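Local coordinates for inner membrane protein (Salmonella typhimurium LT2, PDB 2QJV) that probably acts as an isomerase, possibly on glucuronate, as a nickel-binding cupin protein of the KduI/IolB family, at residues Leu53-Gly58 / Tyr70-Arg75; Pro83-Tyr88 / Val118-Pro123; Ala106-Pro111 / Leu153-Val158; Leu184-Tyr189 / Tyr241-Ala246. The protein carries 2 engineered substitutions. All blocks are in the same frame, centred on the assembly; numbering follows the deposited sequence.

Interaction 1 of 4, residues Leu53-Gly58 / Tyr70-Arg75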
loop_
_atom_site.group_PDB
_atom_site.type_symbol
_atom_site.label_atom_id
_atom_site.label_comp_id
_atom_site.label_asym_id
_atom_site.label_seq_id
_atom_site.Cartn_x
_atom_site.Cartn_y
_atom_site.Cartn_z
ATOM N N LEU A 53 -16.840 25.305 -21.297
ATOM C CA LEU A 53 -16.033 26.274 -20.579
ATOM C C LEU A 53 -16.907 26.810 -19.495
ATOM O O LEU A 53 -17.904 27.476 -19.794
ATOM C CB LEU A 53 -15.629 27.419 -21.490
ATOM C CG LEU A 53 -14.433 27.262 -22.456
ATOM C CD1 LEU A 53 -14.351 25.880 -23.036
ATOM C CD2 LEU A 53 -14.500 28.359 -23.532
ATOM N N VAL A 54 -16.575 26.519 -18.256
ATOM C CA VAL A 54 -17.357 26.981 -17.106
ATOM C C VAL A 54 -16.564 28.082 -16.388
ATOM O O VAL A 54 -15.393 27.887 -16.010
ATOM C CB VAL A 54 -17.734 25.852 -16.144
ATOM C CG1 VAL A 54 -18.542 26.434 -14.927
ATOM C CG2 VAL A 54 -18.519 24.721 -16.875
ATOM N N LEU A 55 -17.190 29.267 -16.272
ATOM C CA LEU A 55 -16.601 30.394 -15.517
ATOM C C LEU A 55 -16.977 30.191 -14.046
ATOM O O LEU A 55 -18.100 30.498 -13.605
ATOM C CB LEU A 55 -17.038 31.765 -16.066
ATOM C CG LEU A 55 -16.461 32.254 -17.420
ATOM C CD1 LEU A 55 -16.762 31.335 -18.604
ATOM C CD2 LEU A 55 -16.956 33.692 -17.758
ATOM N N VAL A 56 -16.057 29.570 -13.322
ATOM C CA VAL A 56 -16.261 29.231 -11.909
ATOM C C VAL A 56 -16.310 30.534 -11.056
ATOM O O VAL A 56 -17.102 30.675 -10.123
ATOM C CB VAL A 56 -15.193 28.212 -11.349
ATOM C CG1 VAL A 56 -15.502 27.926 -9.845
ATOM C CG2 VAL A 56 -15.062 26.890 -12.209
ATOM N N ALA A 57 -15.451 31.473 -11.419
ATOM C CA ALA A 57 -15.336 32.777 -10.781
ATOM C C ALA A 57 -14.624 33.748 -11.740
ATOM O O ALA A 57 -13.630 33.400 -12.400
ATOM C CB ALA A 57 -14.596 32.673 -9.470
ATOM N N GLY A 58 -15.157 34.958 -11.842
ATOM C CA GLY A 58 -14.562 35.967 -12.671
ATOM C C GLY A 58 -15.166 36.113 -14.047
ATOM O O GLY A 58 -16.102 35.412 -14.430
ATOM N N TYR A 70 -18.341 38.840 -25.046
ATOM C CA TYR A 70 -17.535 39.834 -24.323
ATOM C C TYR A 70 -17.852 39.941 -22.838
ATOM O O TYR A 70 -19.012 40.180 -22.462
ATOM C CB TYR A 70 -17.731 41.220 -24.928
ATOM C CG TYR A 70 -16.905 42.308 -24.236
ATOM C CD1 TYR A 70 -15.501 42.295 -24.308
ATOM C CD2 TYR A 70 -17.520 43.334 -23.500
ATOM C CE1 TYR A 70 -14.737 43.273 -23.674
ATOM C CE2 TYR A 70 -16.763 44.327 -22.897
ATOM C CZ TYR A 70 -15.373 44.291 -22.976
ATOM O OH TYR A 70 -14.635 45.278 -22.357
ATOM N N ARG A 71 -16.832 39.825 -21.986
ATOM C CA ARG A 71 -17.010 40.008 -20.533
ATOM C C ARG A 71 -18.204 39.251 -19.970
ATOM O O ARG A 71 -19.069 39.833 -19.312
ATOM C CB ARG A 71 -17.158 41.500 -20.181
ATOM C CG ARG A 71 -15.868 42.253 -20.031
ATOM C CD ARG A 71 -16.134 43.693 -19.617
ATOM N NE ARG A 71 -16.781 43.827 -18.309
ATOM C CZ ARG A 71 -16.162 43.984 -17.137
ATOM N NH1 ARG A 71 -14.834 44.042 -17.017
ATOM N NH2 ARG A 71 -16.908 44.106 -16.054
ATOM N N ILE A 72 -18.276 37.961 -20.264
ATOM C CA ILE A 72 -19.358 37.126 -19.724
ATOM C C ILE A 72 -18.917 36.687 -18.318
ATOM O O ILE A 72 -17.747 36.822 -17.929
ATOM C CB ILE A 72 -19.781 35.957 -20.680
ATOM C CG1 ILE A 72 -18.559 35.093 -21.088
ATOM C CG2 ILE A 72 -20.532 36.548 -21.876
ATOM C CD1 ILE A 72 -18.858 33.698 -21.692
ATOM N N GLY A 73 -19.865 36.198 -17.545
ATOM C CA GLY A 73 -19.623 35.845 -16.159
ATOM C C GLY A 73 -20.376 36.849 -15.303
ATOM O O GLY A 73 -21.018 37.766 -15.816
ATOM N N GLN A 74 -20.304 36.661 -14.000
ATOM C CA GLN A 74 -20.908 37.560 -13.035
ATOM C C GLN A 74 -20.289 37.342 -11.651
ATOM O O GLN A 74 -19.704 38.252 -11.069
ATOM C CB GLN A 74 -22.422 37.350 -12.990
ATOM C CG GLN A 74 -23.187 38.319 -12.126
ATOM C CD GLN A 74 -24.661 37.932 -12.065
ATOM O OE1 GLN A 74 -25.144 37.015 -12.779
ATOM N NE2 GLN A 74 -25.361 38.574 -11.188
ATOM N N ARG A 75 -20.457 36.150 -11.106
ATOM C CA ARG A 75 -19.947 35.859 -9.765
ATOM C C ARG A 75 -18.411 35.907 -9.715
ATOM O O ARG A 75 -17.708 35.467 -10.646
ATOM C CB ARG A 75 -20.473 34.507 -9.273
ATOM C CG ARG A 75 -19.847 33.269 -9.889
ATOM C CD ARG A 75 -20.704 32.043 -9.631
ATOM N NE ARG A 75 -19.951 30.846 -9.979
ATOM C CZ ARG A 75 -20.437 29.617 -10.067
ATOM N NH1 ARG A 75 -21.721 29.378 -9.903
ATOM N NH2 ARG A 75 -19.614 28.617 -10.364
HETATM O O HOH W 1 -18.336 34.674 -13.154
#

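Interaction 2 of 4, residues Pro83-Tyr88 / Val118-Pro123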
loop_
_atom_site.group_PDB
_atom_site.type_symbol
_atom_site.label_atom_id
_atom_site.label_comp_id
_atom_site.label_asym_id
_atom_site.label_seq_id
_atom_site.Cartn_x
_atom_site.Cartn_y
_atom_site.Cartn_z
ATOM N N PRO A 83 -26.055 30.909 -10.678
ATOM C CA PRO A 83 -25.480 30.077 -11.731
ATOM C C PRO A 83 -24.278 30.681 -12.495
ATOM O O PRO A 83 -24.197 31.893 -12.682
ATOM C CB PRO A 83 -26.674 29.835 -12.678
ATOM C CG PRO A 83 -27.881 30.035 -11.835
ATOM C CD PRO A 83 -27.505 31.131 -10.891
ATOM N N ALA A 84 -23.356 29.804 -12.870
ATOM C CA ALA A 84 -22.216 30.169 -13.699
ATOM C C ALA A 84 -22.677 30.491 -15.131
ATOM O O ALA A 84 -23.772 30.078 -15.573
ATOM C CB ALA A 84 -21.216 29.038 -13.743
ATOM N N TYR A 85 -21.857 31.300 -15.801
ATOM C CA TYR A 85 -21.878 31.411 -17.238
ATOM C C TYR A 85 -20.938 30.316 -17.775
ATOM O O TYR A 85 -19.869 30.056 -17.203
ATOM C CB TYR A 85 -21.384 32.767 -17.752
ATOM C CG TYR A 85 -22.372 33.883 -17.605
ATOM C CD1 TYR A 85 -22.662 34.430 -16.352
ATOM C CD2 TYR A 85 -22.988 34.435 -18.724
ATOM C CE1 TYR A 85 -23.571 35.494 -16.228
ATOM C CE2 TYR A 85 -23.865 35.494 -18.616
ATOM C CZ TYR A 85 -24.159 36.019 -17.366
ATOM O OH TYR A 85 -25.073 37.043 -17.285
ATOM N N SER A 86 -21.335 29.714 -18.894
ATOM C CA SER A 86 -20.557 28.701 -19.574
ATOM C C SER A 86 -20.683 28.888 -21.085
ATOM O O SER A 86 -21.621 29.521 -21.580
ATOM C CB SER A 86 -21.028 27.275 -19.202
ATOM O OG SER A 86 -21.084 27.140 -17.793
ATOM N N VAL A 87 -19.715 28.344 -21.818
ATOM C CA VAL A 87 -19.753 28.333 -23.284
ATOM C C VAL A 87 -19.523 26.905 -23.779
ATOM O O VAL A 87 -18.525 26.260 -23.396
ATOM C CB VAL A 87 -18.722 29.266 -23.938
ATOM C CG1 VAL A 87 -18.776 29.088 -25.496
ATOM C CG2 VAL A 87 -18.966 30.697 -23.474
ATOM N N TYR A 88 -20.485 26.410 -24.566
ATOM C CA TYR A 88 -20.369 25.117 -25.222
ATOM C C TYR A 88 -19.584 25.274 -26.537
ATOM O O TYR A 88 -19.916 26.129 -27.363
ATOM C CB TYR A 88 -21.751 24.453 -25.481
ATOM C CG TYR A 88 -21.586 23.224 -26.349
ATOM C CD1 TYR A 88 -21.178 22.002 -25.802
ATOM C CD2 TYR A 88 -21.736 23.293 -27.744
ATOM C CE1 TYR A 88 -20.976 20.900 -26.617
ATOM C CE2 TYR A 88 -21.529 22.187 -28.558
ATOM C CZ TYR A 88 -21.146 21.004 -27.987
ATOM O OH TYR A 88 -20.929 19.916 -28.796
ATOM N N VAL A 118 -21.471 26.507 -31.596
ATOM C CA VAL A 118 -20.991 27.167 -30.414
ATOM C C VAL A 118 -22.213 27.858 -29.755
ATOM O O VAL A 118 -23.032 28.456 -30.445
ATOM C CB VAL A 118 -19.912 28.243 -30.781
ATOM C CG1 VAL A 118 -19.620 29.212 -29.596
ATOM C CG2 VAL A 118 -18.630 27.597 -31.326
ATOM N N ARG A 119 -22.368 27.765 -28.441
ATOM C CA ARG A 119 -23.453 28.503 -27.786
ATOM C C ARG A 119 -23.119 28.923 -26.365
ATOM O O ARG A 119 -22.391 28.241 -25.658
ATOM C CB ARG A 119 -24.780 27.703 -27.777
ATOM C CG ARG A 119 -24.888 26.559 -26.817
ATOM C CD ARG A 119 -26.277 25.928 -26.830
ATOM N NE ARG A 119 -26.464 24.980 -25.716
ATOM C CZ ARG A 119 -26.038 23.720 -25.667
ATOM N NH1 ARG A 119 -25.344 23.155 -26.662
ATOM N NH2 ARG A 119 -26.298 23.008 -24.576
ATOM N N LEU A 120 -23.689 30.050 -25.963
ATOM C CA LEU A 120 -23.638 30.497 -24.611
ATOM C C LEU A 120 -24.666 29.726 -23.774
ATOM O O LEU A 120 -25.785 29.490 -24.214
ATOM C CB LEU A 120 -23.994 31.989 -24.510
ATOM C CG LEU A 120 -23.829 32.689 -23.149
ATOM C CD1 LEU A 120 -22.348 32.713 -22.664
ATOM C CD2 LEU A 120 -24.421 34.103 -23.198
ATOM N N ILE A 121 -24.255 29.307 -22.585
ATOM C CA ILE A 121 -25.183 28.758 -21.587
ATOM C C ILE A 121 -25.150 29.787 -20.454
ATOM O O ILE A 121 -24.315 29.737 -19.552
ATOM C CB ILE A 121 -24.837 27.346 -21.066
ATOM C CG1 ILE A 121 -24.609 26.343 -22.218
ATOM C CG2 ILE A 121 -25.965 26.880 -20.073
ATOM C CD1 ILE A 121 -23.954 25.028 -21.783
ATOM N N SER A 122 -26.064 30.742 -20.526
ATOM C CA SER A 122 -26.152 31.787 -19.526
ATOM C C SER A 122 -26.940 31.285 -18.302
ATOM O O SER A 122 -27.546 30.217 -18.356
ATOM C CB SER A 122 -26.814 33.023 -20.122
ATOM O OG SER A 122 -28.207 32.891 -20.230
ATOM N N PRO A 123 -26.904 32.035 -17.182
ATOM C CA PRO A 123 -27.685 31.643 -16.004
ATOM C C PRO A 123 -29.158 31.299 -16.296
ATOM O O PRO A 123 -29.704 30.395 -15.674
ATOM C CB PRO A 123 -27.573 32.882 -15.098
ATOM C CG PRO A 123 -26.235 33.384 -15.394
ATOM C CD PRO A 123 -26.077 33.213 -16.896
HETATM O O HOH W 2 -23.627 27.948 -17.329
#

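Interaction 3 of 4, residues Ala106-Pro111 / Leu153-Val158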
loop_
_atom_site.group_PDB
_atom_site.type_symbol
_atom_site.label_atom_id
_atom_site.label_comp_id
_atom_site.label_asym_id
_atom_site.label_seq_id
_atom_site.Cartn_x
_atom_site.Cartn_y
_atom_site.Cartn_z
ATOM N N ALA A 106 -12.926 26.551 -15.738
ATOM C CA ALA A 106 -12.997 25.088 -15.870
ATOM C C ALA A 106 -13.234 24.755 -17.346
ATOM O O ALA A 106 -14.080 25.379 -18.010
ATOM C CB ALA A 106 -14.077 24.460 -14.956
ATOM N N VAL A 107 -12.409 23.857 -17.884
ATOM C CA VAL A 107 -12.557 23.345 -19.265
ATOM C C VAL A 107 -12.935 21.852 -19.130
ATOM O O VAL A 107 -12.115 20.987 -18.754
ATOM C CB VAL A 107 -11.323 23.589 -20.152
ATOM C CG1 VAL A 107 -11.594 23.142 -21.611
ATOM C CG2 VAL A 107 -10.890 25.096 -20.111
ATOM N N CYS A 108 -14.202 21.564 -19.404
ATOM C CA CYS A 108 -14.753 20.208 -19.322
ATOM C C CYS A 108 -14.698 19.615 -20.715
ATOM O O CYS A 108 -15.174 20.255 -21.652
ATOM C CB CYS A 108 -16.207 20.231 -18.811
ATOM S SG CYS A 108 -16.490 21.257 -17.351
ATOM N N SER A 109 -14.105 18.427 -20.886
ATOM C CA SER A 109 -13.988 17.855 -22.215
ATOM C C SER A 109 -14.387 16.388 -22.314
ATOM O O SER A 109 -14.301 15.650 -21.349
ATOM C CB SER A 109 -12.548 18.043 -22.752
ATOM O OG SER A 109 -11.593 17.371 -21.955
ATOM N N ALA A 110 -14.816 15.999 -23.513
ATOM C CA ALA A 110 -15.221 14.628 -23.833
ATOM C C ALA A 110 -15.179 14.448 -25.338
ATOM O O ALA A 110 -15.041 15.439 -26.080
ATOM C CB ALA A 110 -16.620 14.273 -23.245
ATOM N N PRO A 111 -15.273 13.199 -25.813
ATOM C CA PRO A 111 -15.262 13.018 -27.269
ATOM C C PRO A 111 -16.389 13.773 -27.998
ATOM O O PRO A 111 -17.540 13.846 -27.530
ATOM C CB PRO A 111 -15.375 11.493 -27.445
ATOM C CG PRO A 111 -14.799 10.943 -26.167
ATOM C CD PRO A 111 -15.282 11.901 -25.108
ATOM N N LEU A 153 -20.844 15.396 -23.158
ATOM C CA LEU A 153 -20.734 16.103 -21.862
ATOM C C LEU A 153 -22.016 16.261 -21.048
ATOM O O LEU A 153 -23.076 16.624 -21.567
ATOM C CB LEU A 153 -20.101 17.507 -22.050
ATOM C CG LEU A 153 -18.600 17.598 -22.372
ATOM C CD1 LEU A 153 -18.225 19.016 -22.952
ATOM C CD2 LEU A 153 -17.717 17.203 -21.157
ATOM N N LEU A 154 -21.875 15.995 -19.746
ATOM C CA LEU A 154 -22.903 16.221 -18.755
ATOM C C LEU A 154 -22.162 17.008 -17.677
ATOM O O LEU A 154 -21.128 16.564 -17.211
ATOM C CB LEU A 154 -23.468 14.916 -18.224
ATOM C CG LEU A 154 -24.189 13.995 -19.242
ATOM C CD1 LEU A 154 -24.388 12.570 -18.670
ATOM C CD2 LEU A 154 -25.497 14.632 -19.656
ATOM N N VAL A 155 -22.693 18.174 -17.312
ATOM C CA VAL A 155 -22.042 19.104 -16.366
ATOM C C VAL A 155 -23.065 19.620 -15.353
ATOM O O VAL A 155 -24.181 20.021 -15.705
ATOM C CB VAL A 155 -21.318 20.295 -17.081
ATOM C CG1 VAL A 155 -20.581 21.207 -16.074
ATOM C CG2 VAL A 155 -20.353 19.796 -18.190
ATOM N N VAL A 156 -22.684 19.551 -14.077
ATOM C CA VAL A 156 -23.536 20.017 -12.993
ATOM C C VAL A 156 -22.641 20.603 -11.885
ATOM O O VAL A 156 -21.498 20.196 -11.740
ATOM C CB VAL A 156 -24.423 18.841 -12.451
ATOM C CG1 VAL A 156 -23.544 17.716 -11.854
ATOM C CG2 VAL A 156 -25.470 19.305 -11.428
ATOM N N GLU A 157 -23.166 21.576 -11.139
ATOM C CA GLU A 157 -22.498 22.093 -9.940
ATOM C C GLU A 157 -23.505 21.962 -8.758
ATOM O O GLU A 157 -24.728 22.142 -8.902
ATOM C CB GLU A 157 -21.873 23.494 -10.156
ATOM C CG GLU A 157 -22.827 24.603 -10.367
ATOM C CD GLU A 157 -22.197 25.948 -10.654
ATOM O OE1 GLU A 157 -20.970 26.063 -10.916
ATOM O OE2 GLU A 157 -22.990 26.879 -10.735
ATOM N N VAL A 158 -22.975 21.592 -7.593
ATOM C CA VAL A 158 -23.743 21.332 -6.391
ATOM C C VAL A 158 -23.146 22.040 -5.159
ATOM O O VAL A 158 -21.916 22.105 -5.017
ATOM C CB VAL A 158 -23.822 19.789 -6.130
ATOM C CG1 VAL A 158 -24.649 19.462 -4.858
ATOM C CG2 VAL A 158 -24.380 19.053 -7.364
#

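Interaction 4 of 4, residues Leu184-Tyr189 / Tyr241-Ala246. With NI (nickel (II) ion), chain D.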
loop_
_atom_site.group_PDB
_atom_site.type_symbol
_atom_site.label_atom_id
_atom_site.label_comp_id
_atom_site.label_asym_id
_atom_site.label_seq_id
_atom_site.Cartn_x
_atom_site.Cartn_y
_atom_site.Cartn_z
ATOM N N LEU A 184 -20.668 5.994 -16.741
ATOM C CA LEU A 184 -20.318 7.403 -16.769
ATOM C C LEU A 184 -19.160 7.665 -15.833
ATOM O O LEU A 184 -19.247 7.461 -14.624
ATOM C CB LEU A 184 -21.509 8.320 -16.397
ATOM C CG LEU A 184 -22.677 8.381 -17.384
ATOM C CD1 LEU A 184 -23.803 9.099 -16.686
ATOM C CD2 LEU A 184 -22.382 9.026 -18.829
ATOM N N GLU A 185 -18.025 8.038 -16.426
ATOM C CA GLU A 185 -16.891 8.502 -15.641
ATOM C C GLU A 185 -17.336 9.829 -15.004
ATOM O O GLU A 185 -18.120 10.554 -15.598
ATOM C CB GLU A 185 -15.682 8.704 -16.538
ATOM C CG GLU A 185 -15.160 7.400 -17.117
ATOM C CD GLU A 185 -14.474 7.539 -18.470
ATOM O OE1 GLU A 185 -14.223 8.668 -18.923
ATOM O OE2 GLU A 185 -14.203 6.481 -19.090
ATOM N N GLU A 186 -16.822 10.145 -13.830
ATOM C CA GLU A 186 -17.199 11.377 -13.148
ATOM C C GLU A 186 -16.010 12.012 -12.402
ATOM O O GLU A 186 -15.215 11.344 -11.740
ATOM C CB GLU A 186 -18.393 11.160 -12.199
ATOM C CG GLU A 186 -18.940 12.453 -11.617
ATOM C CD GLU A 186 -20.266 12.322 -10.905
ATOM O OE1 GLU A 186 -20.653 11.200 -10.519
ATOM O OE2 GLU A 186 -20.926 13.364 -10.671
ATOM N N THR A 187 -15.881 13.320 -12.577
ATOM C CA THR A 187 -14.907 14.111 -11.838
ATOM C C THR A 187 -15.668 15.068 -10.892
ATOM O O THR A 187 -16.786 15.491 -11.185
ATOM C CB THR A 187 -13.901 14.887 -12.761
ATOM O OG1 THR A 187 -14.629 15.773 -13.626
ATOM C CG2 THR A 187 -12.951 13.915 -13.566
ATOM N N TYR A 188 -15.041 15.359 -9.751
ATOM C CA TYR A 188 -15.496 16.299 -8.737
ATOM C C TYR A 188 -14.377 17.321 -8.581
ATOM O O TYR A 188 -13.254 16.941 -8.307
ATOM C CB TYR A 188 -15.678 15.640 -7.358
ATOM C CG TYR A 188 -16.987 14.908 -7.154
ATOM C CD1 TYR A 188 -17.278 13.781 -7.895
ATOM C CD2 TYR A 188 -17.939 15.346 -6.225
ATOM C CE1 TYR A 188 -18.462 13.116 -7.745
ATOM C CE2 TYR A 188 -19.137 14.680 -6.078
ATOM C CZ TYR A 188 -19.382 13.565 -6.835
ATOM O OH TYR A 188 -20.555 12.922 -6.675
ATOM N N TYR A 189 -14.696 18.593 -8.737
ATOM C CA TYR A 189 -13.777 19.690 -8.476
ATOM C C TYR A 189 -14.362 20.414 -7.257
ATOM O O TYR A 189 -15.366 21.154 -7.374
ATOM C CB TYR A 189 -13.630 20.611 -9.687
ATOM C CG TYR A 189 -12.803 21.866 -9.441
ATOM C CD1 TYR A 189 -11.435 21.784 -9.085
ATOM C CD2 TYR A 189 -13.345 23.134 -9.650
ATOM C CE1 TYR A 189 -10.680 22.917 -8.866
ATOM C CE2 TYR A 189 -12.580 24.299 -9.452
ATOM C CZ TYR A 189 -11.245 24.187 -9.050
ATOM O OH TYR A 189 -10.507 25.324 -8.871
ATOM N N TYR A 241 -19.028 21.678 -5.425
ATOM C CA TYR A 241 -18.283 20.939 -6.447
ATOM C C TYR A 241 -18.908 21.039 -7.826
ATOM O O TYR A 241 -20.125 21.154 -7.975
ATOM C CB TYR A 241 -18.008 19.458 -6.074
ATOM C CG TYR A 241 -19.204 18.646 -5.622
ATOM C CD1 TYR A 241 -20.122 18.121 -6.551
ATOM C CD2 TYR A 241 -19.403 18.372 -4.266
ATOM C CE1 TYR A 241 -21.196 17.370 -6.143
ATOM C CE2 TYR A 241 -20.475 17.628 -3.846
ATOM C CZ TYR A 241 -21.378 17.117 -4.794
ATOM O OH TYR A 241 -22.437 16.344 -4.381
ATOM N N LEU A 242 -18.017 21.070 -8.827
ATOM C CA LEU A 242 -18.352 21.058 -10.231
ATOM C C LEU A 242 -18.021 19.669 -10.745
ATOM O O LEU A 242 -16.884 19.189 -10.565
ATOM C CB LEU A 242 -17.585 22.133 -10.999
ATOM C CG LEU A 242 -17.730 22.236 -12.504
ATOM C CD1 LEU A 242 -19.168 22.631 -12.936
ATOM C CD2 LEU A 242 -16.686 23.255 -13.038
ATOM N N ASN A 243 -19.021 19.009 -11.316
ATOM C CA ASN A 243 -18.904 17.645 -11.866
ATOM C C ASN A 243 -18.992 17.611 -13.363
ATOM O O ASN A 243 -19.767 18.358 -13.980
ATOM C CB ASN A 243 -20.033 16.686 -11.390
ATOM C CG ASN A 243 -20.137 16.513 -9.872
ATOM O OD1 ASN A 243 -21.231 16.627 -9.312
ATOM N ND2 ASN A 243 -19.057 16.246 -9.228
ATOM N N VAL A 244 -18.177 16.738 -13.949
ATOM C CA VAL A 244 -18.191 16.421 -15.377
ATOM C C VAL A 244 -18.428 14.894 -15.482
ATOM O O VAL A 244 -17.806 14.090 -14.747
ATOM C CB VAL A 244 -16.898 16.847 -16.155
ATOM C CG1 VAL A 244 -17.002 16.543 -17.669
ATOM C CG2 VAL A 244 -16.577 18.350 -15.893
HETATM N N MSE A 245 -19.340 14.514 -16.370
HETATM C CA MSE A 245 -19.588 13.129 -16.717
HETATM C C MSE A 245 -19.641 12.921 -18.214
HETATM O O MSE A 245 -20.007 13.818 -18.967
HETATM C CB MSE A 245 -20.911 12.608 -16.133
HETATM C CG MSE A 245 -20.909 12.421 -14.633
HETATM SE SE MSE A 245 -22.671 11.745 -14.085
HETATM C CE MSE A 245 -23.660 13.250 -14.469
ATOM N N ALA A 246 -19.248 11.714 -18.630
ATOM C CA ALA A 246 -19.360 11.248 -20.015
ATOM C C ALA A 246 -19.121 9.741 -20.085
ATOM O O ALA A 246 -18.481 9.156 -19.197
ATOM C CB ALA A 246 -18.398 12.020 -21.018
HETATM NI NI NI D . -22.403 10.409 -9.667
HETATM O O HOH W 3 -22.441 12.259 -8.490
HETATM O O HOH W 4 -15.009 18.158 -12.332
HETATM O O HOH W 5 -23.687 11.642 -10.938
#

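Interaction 1 of 4, residues Leu53-Gly58 / Tyr70-Arg75
Arg75 reaches back to the corner at Val56 and grips the carbonyl of that residue side-on, with two guanidinium nitrogens on one oxygen. The shorter bond runs from Arg75 NE to Val56 O, 2.9 Å and fairly straight (160°); the one from Arg75 NH2 to Val56 O is longer, 3.3 Å, and more bent. The oxygen lies in the guanidinium plane, while both nitrogens come at it from one face of the carbonyl. Arg75 CG sits between the backbone N and the carbonyl carbon (chi1 75°), and the chain then runs extended to NE, which sets the NE/NH2 edge of the guanidinium against Val56 O. Arg75 NH1 turns to Ile82 O and to a salt bridge with Glu157. Main chain completes the tight part: Gly58 N gives Arg75 O a nearly straight 2.9 Å bond. Val56 and Ala57 both face Glu104 in a classic beta bulge, and the Val56 side chain packs on Leu242. Leu55 CD2 is also close-packed, 3.2 Å from Ile72 O and 4.0 Å from Ile72 CG1.

The looser side lies at Gln74, which looks out to solvent, and the partly exposed Ile72 and Gly73. Here one water does the joining, donating to Gly58 O and Arg75 O and accepting from Gln74 N. With a carboxylate and two carbonyls round it, the buried guanidinium probably keeps its charge and ties the loop to the corner largely through polar bonds.

Interaction 2 of 4, residues Pro83-Tyr88 / Val118-Pro123
Ser86 with Ile121 and Tyr88 with Arg119 form antiparallel hydrogen-bonded pairs on either side of the non-hydrogen-bonded pair Val87-Leu120, the N-to-C directions of segments 86-88 and 119-121 lying 147° apart. Of the four backbone bonds, Ile121 N to Ser86 O is the shortest at 2.8 Å. Strand 119-121 is thereby added as an outermost strand, within this chain, of the six-stranded sheet.

Beyond the paired residues the Tyr85 ring takes over. Pro123 CD stands almost squarely above its centre, 3.4 Å from the centroid and 10° off the normal, a clear CH-pi contact, while Leu120 CD1 sits at the ring edge. Val87 and Leu120 share one face of the sheet, where Leu120 CD1 touches Val87 CG2 at 4.0 Å. The other face carries Ser86, Ile121, Tyr88 and Arg119. With chi1 at 75° and a straight chain beyond CG, Arg119 lays a guanidinium face against Tyr88 CB and puts Arg119 NH1 3.8 Å from Tyr88 CD2. The polar ends go elsewhere, NH1 to Leu149 O and Tyr88 OH to Glu50.

Next to the Ser86-Ile121 pair, a water receives a bond from Ser86 OG, 2.7 Å, and donates to Ala84 O and Ile121 O. It bridges both segments, so the pairing rests on a regular ladder, a shared water and a proline on an aromatic face.

Interaction 3 of 4, residues Ala106-Pro111 / Leu153-Val158
Leu153, with Cys108 and Ala110 facing it, makes nearly all of this contact, in which strand 104-111 of the six-stranded sheet packs against the start of strand 154-160 in the five-stranded one. The leucine buries the most surface. Its two methyls divide the work: CD2 lies on the backbone, 3.6 Å from Ser109 C, and against Ala110 CB at 3.8 Å, while CD1 sits 3.5 Å from Cys108 O. CG lies beside the backbone N, anti to the carbonyl carbon (chi1 -72°), which points the fork at strand 104-111.

Cys108 comes next. Its CB meets Leu153 CD2 at 4.1 Å, and its sulfur goes on to Val155, with Cys108 SG 4.2 Å from Val155 CG2. Ala110, a single methyl, touches the leucine from further along the strand. Val244 packs on both Leu153 and Cys108, and Cys52 also touches the leucine, so the group continues into both sheets.

The polar atoms of the Leu153 main chain are served from outside, N by Glu50 OE2 and O by Arg250 NE. The contact itself is van der Waals packing, largely apolar, with the leucine methyls also lying on strand carbonyls, and it fills the core between two sheets, as expected of a cupin fold.

Interaction 4 of 4, residues Leu184-Tyr189 / Tyr241-Ala246
Residues 184-189 and 241-246 pair as antiparallel segments of strands 181-193 and 238-246, neighbours in the five-stranded sheet, and the face that carries Glu186, Tyr188, Asn243 and Met245 forms part of the nickel site. Five successive bridges, Glu185-Ala246 to Tyr189-Leu242, set the register; the bonds from Ala246 N and Val244 N are weak, the others stronger.

Glu186 CG is anti to the backbone N (chi1 -172°) and the chain is extended, which carries OE1 to the metal at 2.1 Å. His171, His173, His229 and two waters complete six ligands. One of those waters donates to Glu186 OE2, 2.9 Å, and is also hydrogen-bonded to Tyr188 OH, which has a second partner in Ser167. Beside the carboxylate, Met245, a selenomethionine here, lies alongside Glu186 with CG against CG at 3.6 Å, and its SE touches Leu184 CD1.

Asn243 ND2 bonds to Thr187 O, 3.1 Å, nearly in its own amide plane, and at the same time stands 3.1 Å above the centre of the Tyr188 ring, the amide turned 66° to it. Tyr188 turns its edge to the face of Tyr241, Tyr188 CE2 lying 3.4 Å from Tyr241 CE1, with the planes at 50°.

On the other face Thr187, Leu242 and Val244 pack on Phe31 of the six-stranded sheet. The chemistry is therefore split: mostly apolar packing on the Thr187-Val244 face, and on the Glu186 face a first-shell glutamate whose metal-bound water is held in turn by a second-shell tyrosine, with an amide over its ring.

The four contacts span two sheets packed face to face. Interactions 1 and 2 share the six-stranded sheet, where strands 49-55 and 86-89 are neighbours; their centres are 9 Å apart. Interaction 3 joins that sheet to the five-stranded one, and interaction 4, its centre 7 Å from that of interaction 3, lies within the latter, its strand 238-246 next to 154-160. Along the chain interaction 1 closes before 2 opens, interactions 2 and 3 alternate their segments, and 4 comes last. The salt bridge Arg75-Glu157 ties 1 to 3. Interactions 2 and 4 do not touch, about 7 Å apart at nearest atoms. The metal-bearing strand pair thus backs onto the packing between the two sheets, where Leu242 meets Val54, Val56 and Ala106, and Val244 meets Cys108.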